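Local coordinates for protein ECXA (Escherichia coli, PDB 4L63) that binds a zinc ion and probably acts as a zinc-dependent metallopeptidase of the metzincin type, at residues N69-S74 with H164-L169; N101-T106 with R155-H160; L191-P196 with S212-R217. One frame throughout, in Å; residues are numbered along the deposited sequence.

Interaction 1 of 3, residues N69-S74 with H164-L169; sequences NEWAPS and HILGLL. With ZN (zinc ion), chain G.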
loop_
_atom_site.group_PDB
_atom_site.type_symbol
_atom_site.label_atom_id
_atom_site.label_comp_id
_atom_site.label_asym_id
_atom_site.label_seq_id
_atom_site.Cartn_x
_atom_site.Cartn_y
_atom_site.Cartn_z
ATOM N N ASN A 69 -13.605 -25.489 5.897
ATOM C CA ASN A 69 -14.583 -24.414 5.822
ATOM C C ASN A 69 -13.979 -23.089 6.263
ATOM O O ASN A 69 -14.422 -22.024 5.837
ATOM C CB ASN A 69 -15.796 -24.724 6.683
ATOM C CG ASN A 69 -16.931 -23.757 6.442
ATOM O OD1 ASN A 69 -17.629 -23.838 5.431
ATOM N ND2 ASN A 69 -17.099 -22.806 7.355
ATOM N N GLU A 70 -12.983 -23.171 7.144
ATOM C CA GLU A 70 -12.216 -22.005 7.574
ATOM C C GLU A 70 -11.530 -21.351 6.389
ATOM O O GLU A 70 -11.328 -20.135 6.363
ATOM C CB GLU A 70 -11.161 -22.403 8.603
ATOM C CG GLU A 70 -11.688 -22.891 9.928
ATOM C CD GLU A 70 -11.833 -21.769 10.924
ATOM O OE1 GLU A 70 -10.817 -21.410 11.557
ATOM O OE2 GLU A 70 -12.959 -21.252 11.082
ATOM N N TRP A 71 -11.145 -22.176 5.422
ATOM C CA TRP A 71 -10.377 -21.721 4.271
ATOM C C TRP A 71 -11.280 -21.417 3.077
ATOM O O TRP A 71 -10.822 -20.904 2.053
ATOM C CB TRP A 71 -9.322 -22.764 3.887
ATOM C CG TRP A 71 -8.179 -22.872 4.846
ATOM C CD1 TRP A 71 -8.063 -23.737 5.898
ATOM C CD2 TRP A 71 -6.981 -22.088 4.837
ATOM N NE1 TRP A 71 -6.865 -23.539 6.544
ATOM C CE2 TRP A 71 -6.182 -22.526 5.912
ATOM C CE3 TRP A 71 -6.505 -21.051 4.025
ATOM C CZ2 TRP A 71 -4.937 -21.975 6.196
ATOM C CZ3 TRP A 71 -5.259 -20.495 4.312
ATOM C CH2 TRP A 71 -4.496 -20.959 5.386
ATOM N N ALA A 72 -12.566 -21.722 3.229
ATOM C CA ALA A 72 -13.567 -21.511 2.178
ATOM C C ALA A 72 -13.636 -20.082 1.597
ATOM O O ALA A 72 -13.934 -19.930 0.411
ATOM C CB ALA A 72 -14.946 -21.921 2.696
ATOM N N PRO A 73 -13.381 -19.033 2.415
ATOM C CA PRO A 73 -13.329 -17.684 1.825
ATOM C C PRO A 73 -12.326 -17.509 0.675
ATOM O O PRO A 73 -12.428 -16.528 -0.069
ATOM C CB PRO A 73 -12.927 -16.807 3.013
ATOM C CG PRO A 73 -13.523 -17.496 4.181
ATOM C CD PRO A 73 -13.421 -18.967 3.892
ATOM N N SER A 74 -11.383 -18.436 0.529
ATOM C CA SER A 74 -10.431 -18.385 -0.577
ATOM C C SER A 74 -11.068 -18.797 -1.910
ATOM O O SER A 74 -10.502 -18.542 -2.971
ATOM C CB SER A 74 -9.227 -19.279 -0.287
ATOM O OG SER A 74 -9.605 -20.636 -0.363
ATOM N N HIS A 164 -0.940 -25.990 4.100
ATOM C CA HIS A 164 0.086 -26.691 3.337
ATOM C C HIS A 164 -0.522 -27.464 2.164
ATOM O O HIS A 164 0.033 -27.477 1.063
ATOM C CB HIS A 164 0.864 -27.644 4.247
ATOM C CG HIS A 164 1.812 -26.955 5.177
ATOM N ND1 HIS A 164 2.599 -25.894 4.781
ATOM C CD2 HIS A 164 2.106 -27.173 6.481
ATOM C CE1 HIS A 164 3.335 -25.489 5.801
ATOM N NE2 HIS A 164 3.053 -26.247 6.845
ATOM N N ILE A 165 -1.657 -28.118 2.411
ATOM C CA ILE A 165 -2.391 -28.806 1.345
ATOM C C ILE A 165 -2.681 -27.828 0.210
ATOM O O ILE A 165 -2.563 -28.169 -0.968
ATOM C CB ILE A 165 -3.719 -29.411 1.849
ATOM C CG1 ILE A 165 -3.455 -30.558 2.822
ATOM C CG2 ILE A 165 -4.557 -29.932 0.681
ATOM C CD1 ILE A 165 -2.746 -31.725 2.190
ATOM N N LEU A 166 -3.021 -26.597 0.590
ATOM C CA LEU A 166 -3.430 -25.569 -0.358
ATOM C C LEU A 166 -2.263 -24.794 -0.963
ATOM O O LEU A 166 -2.475 -23.781 -1.621
ATOM C CB LEU A 166 -4.396 -24.588 0.319
ATOM C CG LEU A 166 -5.709 -25.207 0.809
ATOM C CD1 LEU A 166 -6.546 -24.200 1.579
ATOM C CD2 LEU A 166 -6.494 -25.801 -0.361
ATOM N N GLY A 167 -1.035 -25.254 -0.733
ATOM C CA GLY A 167 0.111 -24.693 -1.428
ATOM C C GLY A 167 0.870 -23.612 -0.675
ATOM O O GLY A 167 1.763 -22.962 -1.240
ATOM N N LEU A 168 0.532 -23.408 0.593
ATOM C CA LEU A 168 1.261 -22.425 1.393
ATOM C C LEU A 168 2.404 -23.073 2.168
ATOM O O LEU A 168 2.358 -24.262 2.505
ATOM C CB LEU A 168 0.323 -21.706 2.361
ATOM C CG LEU A 168 -0.816 -20.940 1.687
ATOM C CD1 LEU A 168 -1.611 -20.152 2.715
ATOM C CD2 LEU A 168 -0.282 -20.024 0.591
ATOM N N LEU A 169 3.434 -22.280 2.435
ATOM C CA LEU A 169 4.549 -22.716 3.263
ATOM C C LEU A 169 4.531 -21.875 4.534
ATOM O O LEU A 169 3.489 -21.317 4.885
ATOM C CB LEU A 169 5.869 -22.587 2.499
ATOM C CG LEU A 169 5.922 -23.451 1.226
ATOM C CD1 LEU A 169 7.082 -23.046 0.336
ATOM C CD2 LEU A 169 6.012 -24.940 1.564
HETATM ZN ZN ZN G . 3.841 -26.169 8.892
HETATM O O HOH W 1 3.658 -28.526 9.676
#

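Interaction 2 of 3, residues N101-T106 with R155-H160; sequences NSLGST and RITIKH. With ZN (zinc ion), chain G.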
loop_
_atom_site.group_PDB
_atom_site.type_symbol
_atom_site.label_atom_id
_atom_site.label_comp_id
_atom_site.label_asym_id
_atom_site.label_seq_id
_atom_site.Cartn_x
_atom_site.Cartn_y
_atom_site.Cartn_z
ATOM N N ASN A 101 8.049 -35.294 18.472
ATOM C CA ASN A 101 8.221 -33.861 18.729
ATOM C C ASN A 101 7.693 -33.014 17.558
ATOM O O ASN A 101 8.272 -31.992 17.192
ATOM C CB ASN A 101 9.712 -33.582 19.018
ATOM C CG ASN A 101 9.990 -32.161 19.469
ATOM O OD1 ASN A 101 9.182 -31.537 20.159
ATOM N ND2 ASN A 101 11.155 -31.643 19.083
ATOM N N SER A 102 6.588 -33.470 16.972
ATOM C CA SER A 102 5.951 -32.797 15.843
ATOM C C SER A 102 4.479 -33.206 15.747
ATOM O O SER A 102 4.163 -34.315 15.313
ATOM C CB SER A 102 6.683 -33.121 14.537
ATOM O OG SER A 102 5.868 -32.865 13.406
ATOM N N LEU A 103 3.589 -32.303 16.154
ATOM C CA LEU A 103 2.155 -32.587 16.221
ATOM C C LEU A 103 1.545 -32.969 14.873
ATOM O O LEU A 103 0.802 -33.944 14.780
ATOM C CB LEU A 103 1.407 -31.382 16.799
ATOM C CG LEU A 103 1.763 -30.983 18.233
ATOM C CD1 LEU A 103 0.904 -29.817 18.706
ATOM C CD2 LEU A 103 1.617 -32.181 19.170
ATOM N N GLY A 104 1.851 -32.198 13.835
ATOM C CA GLY A 104 1.301 -32.448 12.514
ATOM C C GLY A 104 2.339 -32.380 11.408
ATOM O O GLY A 104 3.457 -31.900 11.617
ATOM N N SER A 105 1.959 -32.853 10.225
ATOM C CA SER A 105 2.872 -32.929 9.087
ATOM C C SER A 105 2.111 -33.119 7.770
ATOM O O SER A 105 1.142 -33.882 7.711
ATOM C CB SER A 105 3.870 -34.075 9.294
ATOM O OG SER A 105 4.783 -34.173 8.218
ATOM N N THR A 106 2.554 -32.434 6.717
ATOM C CA THR A 106 1.901 -32.528 5.411
ATOM C C THR A 106 2.906 -32.663 4.270
ATOM O O THR A 106 3.908 -31.945 4.224
ATOM C CB THR A 106 1.001 -31.292 5.137
ATOM O OG1 THR A 106 -0.111 -31.297 6.039
ATOM C CG2 THR A 106 0.479 -31.293 3.706
ATOM N N ARG A 155 -7.368 -28.216 16.242
ATOM C CA ARG A 155 -7.934 -27.434 15.143
ATOM C C ARG A 155 -6.870 -26.571 14.482
ATOM O O ARG A 155 -6.754 -26.554 13.259
ATOM C CB ARG A 155 -9.082 -26.548 15.625
ATOM C CG ARG A 155 -10.295 -27.316 16.099
ATOM C CD ARG A 155 -11.429 -26.380 16.469
ATOM N NE ARG A 155 -12.584 -27.119 16.973
ATOM C CZ ARG A 155 -13.508 -27.687 16.203
ATOM N NH1 ARG A 155 -14.520 -28.343 16.757
ATOM N NH2 ARG A 155 -13.419 -27.602 14.882
ATOM N N ILE A 156 -6.114 -25.845 15.301
ATOM C CA ILE A 156 -4.977 -25.059 14.823
ATOM C C ILE A 156 -4.044 -25.919 13.977
ATOM O O ILE A 156 -3.699 -25.548 12.857
ATOM C CB ILE A 156 -4.172 -24.456 15.986
ATOM C CG1 ILE A 156 -5.025 -23.452 16.763
ATOM C CG2 ILE A 156 -2.895 -23.799 15.466
ATOM C CD1 ILE A 156 -4.317 -22.832 17.950
ATOM N N THR A 157 -3.658 -27.076 14.513
ATOM C CA THR A 157 -2.774 -27.995 13.804
ATOM C C THR A 157 -3.360 -28.425 12.464
ATOM O O THR A 157 -2.665 -28.413 11.450
ATOM C CB THR A 157 -2.469 -29.255 14.643
ATOM O OG1 THR A 157 -1.835 -28.872 15.871
ATOM C CG2 THR A 157 -1.558 -30.199 13.880
ATOM N N ILE A 158 -4.638 -28.792 12.466
ATOM C CA ILE A 158 -5.313 -29.225 11.247
ATOM C C ILE A 158 -5.472 -28.072 10.248
ATOM O O ILE A 158 -5.137 -28.226 9.079
ATOM C CB ILE A 158 -6.690 -29.848 11.563
ATOM C CG1 ILE A 158 -6.496 -31.172 12.304
ATOM C CG2 ILE A 158 -7.481 -30.069 10.290
ATOM C CD1 ILE A 158 -7.759 -31.996 12.472
ATOM N N LYS A 159 -5.958 -26.922 10.708
ATOM C CA LYS A 159 -6.065 -25.734 9.855
ATOM C C LYS A 159 -4.721 -25.333 9.246
ATOM O O LYS A 159 -4.639 -24.996 8.062
ATOM C CB LYS A 159 -6.645 -24.560 10.642
ATOM C CG LYS A 159 -8.087 -24.764 11.059
ATOM C CD LYS A 159 -8.528 -23.706 12.040
ATOM C CE LYS A 159 -9.802 -24.130 12.738
ATOM N NZ LYS A 159 -10.461 -22.974 13.388
ATOM N N HIS A 160 -3.673 -25.378 10.064
ATOM C CA HIS A 160 -2.312 -25.103 9.607
ATOM C C HIS A 160 -1.894 -26.088 8.508
ATOM O O HIS A 160 -1.370 -25.684 7.473
ATOM C CB HIS A 160 -1.344 -25.160 10.794
ATOM C CG HIS A 160 0.099 -24.997 10.425
ATOM N ND1 HIS A 160 0.724 -23.769 10.370
ATOM C CD2 HIS A 160 1.042 -25.916 10.107
ATOM C CE1 HIS A 160 1.992 -23.941 10.029
ATOM N NE2 HIS A 160 2.208 -25.235 9.865
HETATM ZN ZN ZN G . 3.841 -26.169 8.892
HETATM O O HOH W 1 3.658 -28.526 9.676
#

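Interaction 3 of 3, residues L191-P196 with S212-R217; sequences LLNQAP and SHYLER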
loop_
_atom_site.group_PDB
_atom_site.type_symbol
_atom_site.label_atom_id
_atom_site.label_comp_id
_atom_site.label_asym_id
_atom_site.label_seq_id
_atom_site.Cartn_x
_atom_site.Cartn_y
_atom_site.Cartn_z
ATOM N N LEU A 191 -0.363 -2.901 4.291
ATOM C CA LEU A 191 -1.188 -1.725 4.640
ATOM C C LEU A 191 -2.448 -2.031 5.445
ATOM O O LEU A 191 -2.999 -1.138 6.086
ATOM C CB LEU A 191 -1.574 -0.967 3.367
ATOM C CG LEU A 191 -0.423 -0.197 2.707
ATOM C CD1 LEU A 191 -0.826 0.293 1.312
ATOM C CD2 LEU A 191 -0.032 0.993 3.578
ATOM N N LEU A 192 -2.914 -3.273 5.425
ATOM C CA LEU A 192 -4.157 -3.600 6.144
ATOM C C LEU A 192 -3.855 -4.401 7.409
ATOM O O LEU A 192 -3.262 -5.481 7.333
ATOM C CB LEU A 192 -5.119 -4.377 5.233
ATOM C CG LEU A 192 -5.687 -3.597 4.040
ATOM C CD1 LEU A 192 -6.495 -4.502 3.094
ATOM C CD2 LEU A 192 -6.538 -2.433 4.491
ATOM N N ASN A 193 -4.237 -3.874 8.573
ATOM C CA ASN A 193 -3.998 -4.608 9.812
ATOM C C ASN A 193 -4.874 -5.860 9.849
ATOM O O ASN A 193 -5.947 -5.899 9.239
ATOM C CB ASN A 193 -4.250 -3.737 11.050
ATOM C CG ASN A 193 -3.734 -4.392 12.337
ATOM O OD1 ASN A 193 -2.708 -5.086 12.336
ATOM N ND2 ASN A 193 -4.449 -4.181 13.435
ATOM N N GLN A 194 -4.391 -6.885 10.546
ATOM C CA GLN A 194 -4.999 -8.210 10.533
ATOM C C GLN A 194 -4.296 -9.099 11.563
ATOM O O GLN A 194 -3.238 -8.741 12.095
ATOM C CB GLN A 194 -4.903 -8.847 9.139
ATOM C CG GLN A 194 -3.496 -8.798 8.543
ATOM C CD GLN A 194 -3.431 -9.326 7.121
ATOM O OE1 GLN A 194 -3.444 -10.541 6.885
ATOM N NE2 GLN A 194 -3.397 -8.412 6.157
ATOM N N ALA A 195 -4.872 -10.262 11.826
ATOM C CA ALA A 195 -4.279 -11.223 12.755
ATOM C C ALA A 195 -3.010 -11.836 12.168
ATOM O O ALA A 195 -2.830 -11.838 10.951
ATOM C CB ALA A 195 -5.288 -12.315 13.095
ATOM N N PRO A 196 -2.121 -12.360 13.030
ATOM C CA PRO A 196 -0.991 -13.127 12.485
ATOM C C PRO A 196 -1.446 -14.309 11.626
ATOM O O PRO A 196 -2.528 -14.873 11.849
ATOM C CB PRO A 196 -0.251 -13.620 13.741
ATOM C CG PRO A 196 -1.243 -13.478 14.869
ATOM C CD PRO A 196 -2.083 -12.282 14.500
ATOM N N SER A 212 -2.972 -13.914 20.645
ATOM C CA SER A 212 -3.387 -13.226 21.862
ATOM C C SER A 212 -2.782 -11.833 21.946
ATOM O O SER A 212 -3.450 -10.878 22.334
ATOM C CB SER A 212 -2.994 -14.036 23.093
ATOM O OG SER A 212 -3.141 -13.260 24.268
ATOM N N HIS A 213 -1.509 -11.737 21.578
ATOM C CA HIS A 213 -0.783 -10.474 21.553
ATOM C C HIS A 213 -1.519 -9.476 20.663
ATOM O O HIS A 213 -1.600 -8.288 20.976
ATOM C CB HIS A 213 0.650 -10.717 21.070
ATOM C CG HIS A 213 1.550 -9.523 21.166
ATOM N ND1 HIS A 213 1.591 -8.537 20.201
ATOM C CD2 HIS A 213 2.460 -9.167 22.103
ATOM C CE1 HIS A 213 2.481 -7.625 20.544
ATOM N NE2 HIS A 213 3.022 -7.981 21.697
ATOM N N TYR A 214 -2.079 -9.982 19.568
ATOM C CA TYR A 214 -2.836 -9.164 18.623
ATOM C C TYR A 214 -4.218 -8.789 19.156
ATOM O O TYR A 214 -4.653 -7.645 19.030
ATOM C CB TYR A 214 -2.970 -9.902 17.292
ATOM C CG TYR A 214 -4.033 -9.362 16.358
ATOM C CD1 TYR A 214 -3.840 -8.172 15.663
ATOM C CD2 TYR A 214 -5.212 -10.063 16.139
ATOM C CE1 TYR A 214 -4.806 -7.683 14.794
ATOM C CE2 TYR A 214 -6.182 -9.583 15.271
ATOM C CZ TYR A 214 -5.971 -8.394 14.602
ATOM O OH TYR A 214 -6.930 -7.915 13.738
ATOM N N LEU A 215 -4.904 -9.759 19.749
ATOM C CA LEU A 215 -6.265 -9.544 20.226
ATOM C C LEU A 215 -6.304 -8.755 21.532
ATOM O O LEU A 215 -7.358 -8.248 21.926
ATOM C CB LEU A 215 -6.977 -10.884 20.404
ATOM C CG LEU A 215 -7.400 -11.538 19.092
ATOM C CD1 LEU A 215 -7.958 -12.926 19.341
ATOM C CD2 LEU A 215 -8.411 -10.663 18.366
ATOM N N GLU A 216 -5.152 -8.662 22.190
ATOM C CA GLU A 216 -5.016 -7.978 23.474
ATOM C C GLU A 216 -5.937 -8.579 24.539
ATOM O O GLU A 216 -6.458 -7.871 25.403
ATOM C CB GLU A 216 -5.287 -6.480 23.312
ATOM C CG GLU A 216 -4.045 -5.678 22.952
ATOM C CD GLU A 216 -4.269 -4.181 23.038
ATOM O OE1 GLU A 216 -4.269 -3.643 24.167
ATOM O OE2 GLU A 216 -4.437 -3.540 21.978
ATOM N N ARG A 217 -6.114 -9.894 24.470
ATOM C CA ARG A 217 -6.955 -10.630 25.409
ATOM C C ARG A 217 -6.721 -12.126 25.189
ATOM O O ARG A 217 -6.078 -12.508 24.208
ATOM C CB ARG A 217 -8.430 -10.268 25.220
ATOM C CG ARG A 217 -8.919 -10.407 23.798
ATOM C CD ARG A 217 -10.423 -10.210 23.712
ATOM N NE ARG A 217 -10.937 -10.571 22.394
ATOM C CZ ARG A 217 -11.087 -11.819 21.963
ATOM N NH1 ARG A 217 -11.559 -12.048 20.747
ATOM N NH2 ARG A 217 -10.773 -12.840 22.750
#

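Interaction 1 of 3, residues N69-S74 with H164-L169
The indole of W71 has CD1 of L166 3.6 Å above its ring plane, displaced toward the rim, while CD1 of L168 approaches the six-membered ring obliquely, 4.0 Å from W71 CZ3. The setting is the zinc-binding helix of a metzincin-like fold, at the point where it ends. G167, with positive phi, is the C-prime residue of a Schellman motif, in which L168 N bonds to G163 O and G167 N to H164 O; the leucines before and after this glycine, L166 and L168, both point toward the tryptophan. L166 and W71 slide past one another in opposite directions, with L166 CD1 3.9 Å from each of W71 CB, CG and CD2. The contact is buried and apolar, without a hydrogen bond between the two segments. The polar edge of the indole is satisfied from further back on helix 146-165, NE1 donating to K159 O, and V234 of helix 228-239 touches both W71 and L168.

A second flat group, the imidazole of H164, is fixed at two points of its edge. NE2 binds zinc at 2.2 Å, joining H160 and H170 in the site, and ND1 donates to L168 O, which lies near the ring plane. Together with the zinc bond, this second-shell bond fixes the rotation of the ring: H164 ND1 to L168 O is 2.8 Å, with an angle of 160° at the hydrogen.

Interaction 2 of 3, residues N101-T106 with R155-H160
T157 reaches from helix 146-165 toward G104 at the start of edge strand 104-107, and its two branches do different work. Here the helix carrying the HExxH zinc-binding motif lies against the mixed sheet of a metzincin-like domain. From CB, the methyl CG2 runs anti to the backbone N and ends over the glycine backbone, 3.9 Å from G104 CA and at nearly the same distance from G104 N. The other branch, OG1, lies beside the T157 backbone N and turns back to its own helix, where it hydrogen-bonds to K153 O; its polar end is thus satisfied within the helix. That hydroxyl also has the methyl CD1 of L103 at 4.1 Å, the two side chains crossing at about a right angle.

G104 has no side chain, and T157 CG2 sits directly against its CA. G104 CA and T157 CA, the nearest CA pair across the segments, are 6.2 Å apart. Both touching side chains, L103 and T157, also meet F123 of helix 120-126, and T157 rests on I118 of the neighbouring strand 115-119.

One turn further along, H160 leaves the same helix with CG anti to its backbone N (chi1 176°), which carries the imidazole out to the metal. Its ND1 is held by I198 O, while water 1 lies in the ring plane at the edge. The zinc is 2.1 Å from H160 NE2 and 2.5 Å from the oxygen of water 1.

Interaction 3 of 3, residues L191-P196 with S212-R217
Y214 lays one face of its ring over the backbone of A195, an example of an aromatic side chain packing on extended main chain. The alanine CA stands 3.7 Å from the ring centroid and 16° off the normal, a CH-pi contact over the face, and A195 N lies over that face too, 3.5 Å from Y214 CZ. The methyl of A195 continues the overlap toward one side, with CB 3.6 Å from Y214 CE2. Nearer the CE1 corner of the ring, Q194 O approaches obliquely, 3.3 Å from Y214 CE1. At the ring edge, close to its plane, N193 brings up ND2, 3.8 Å from Y214 CE1, with the amide turned 71° from the ring. P196 completes the row nearer the helix, its CD against Y214 CB. The ring is carried out to this row by a first torsion of 164°, CG anti to the Y214 backbone N.

No hydrogen bond joins the two segments, and the polar groups are satisfied by outside partners or within their own segment. The amide of N193 is gripped at both ends, ND2 giving to E3 O and OD1 receiving from T5 N. Q194 NE2 bonds back to L192 O in the plane of its own amide, and also to N229 OD1.

The contact therefore sets the loop after strand 181-186 against the end of helix 207-215, with the N-terminal residues E3 and T5 alongside both and helix 228-239 touching L192 and Q194.

Overall arrangement
From the N terminus, interaction 1 opens first, just beyond helix 60-70, and its loop closes at the end of helix 146-165. Interaction 2 is nested inside that loop, running from edge strand 104-107 to the C-terminal half of the same helix. The zinc-binding helix is therefore held twice, and the two contacts touch: E70 OE1 forms a salt bridge with K159 NZ, and both contacts share the zinc and water 1. Interaction 3 follows in series, a short loop between residues 191-196 and the end of helix 207-215. It lies apart, its nearest atoms about 9 Å from either of the others, toward the periphery of the chain.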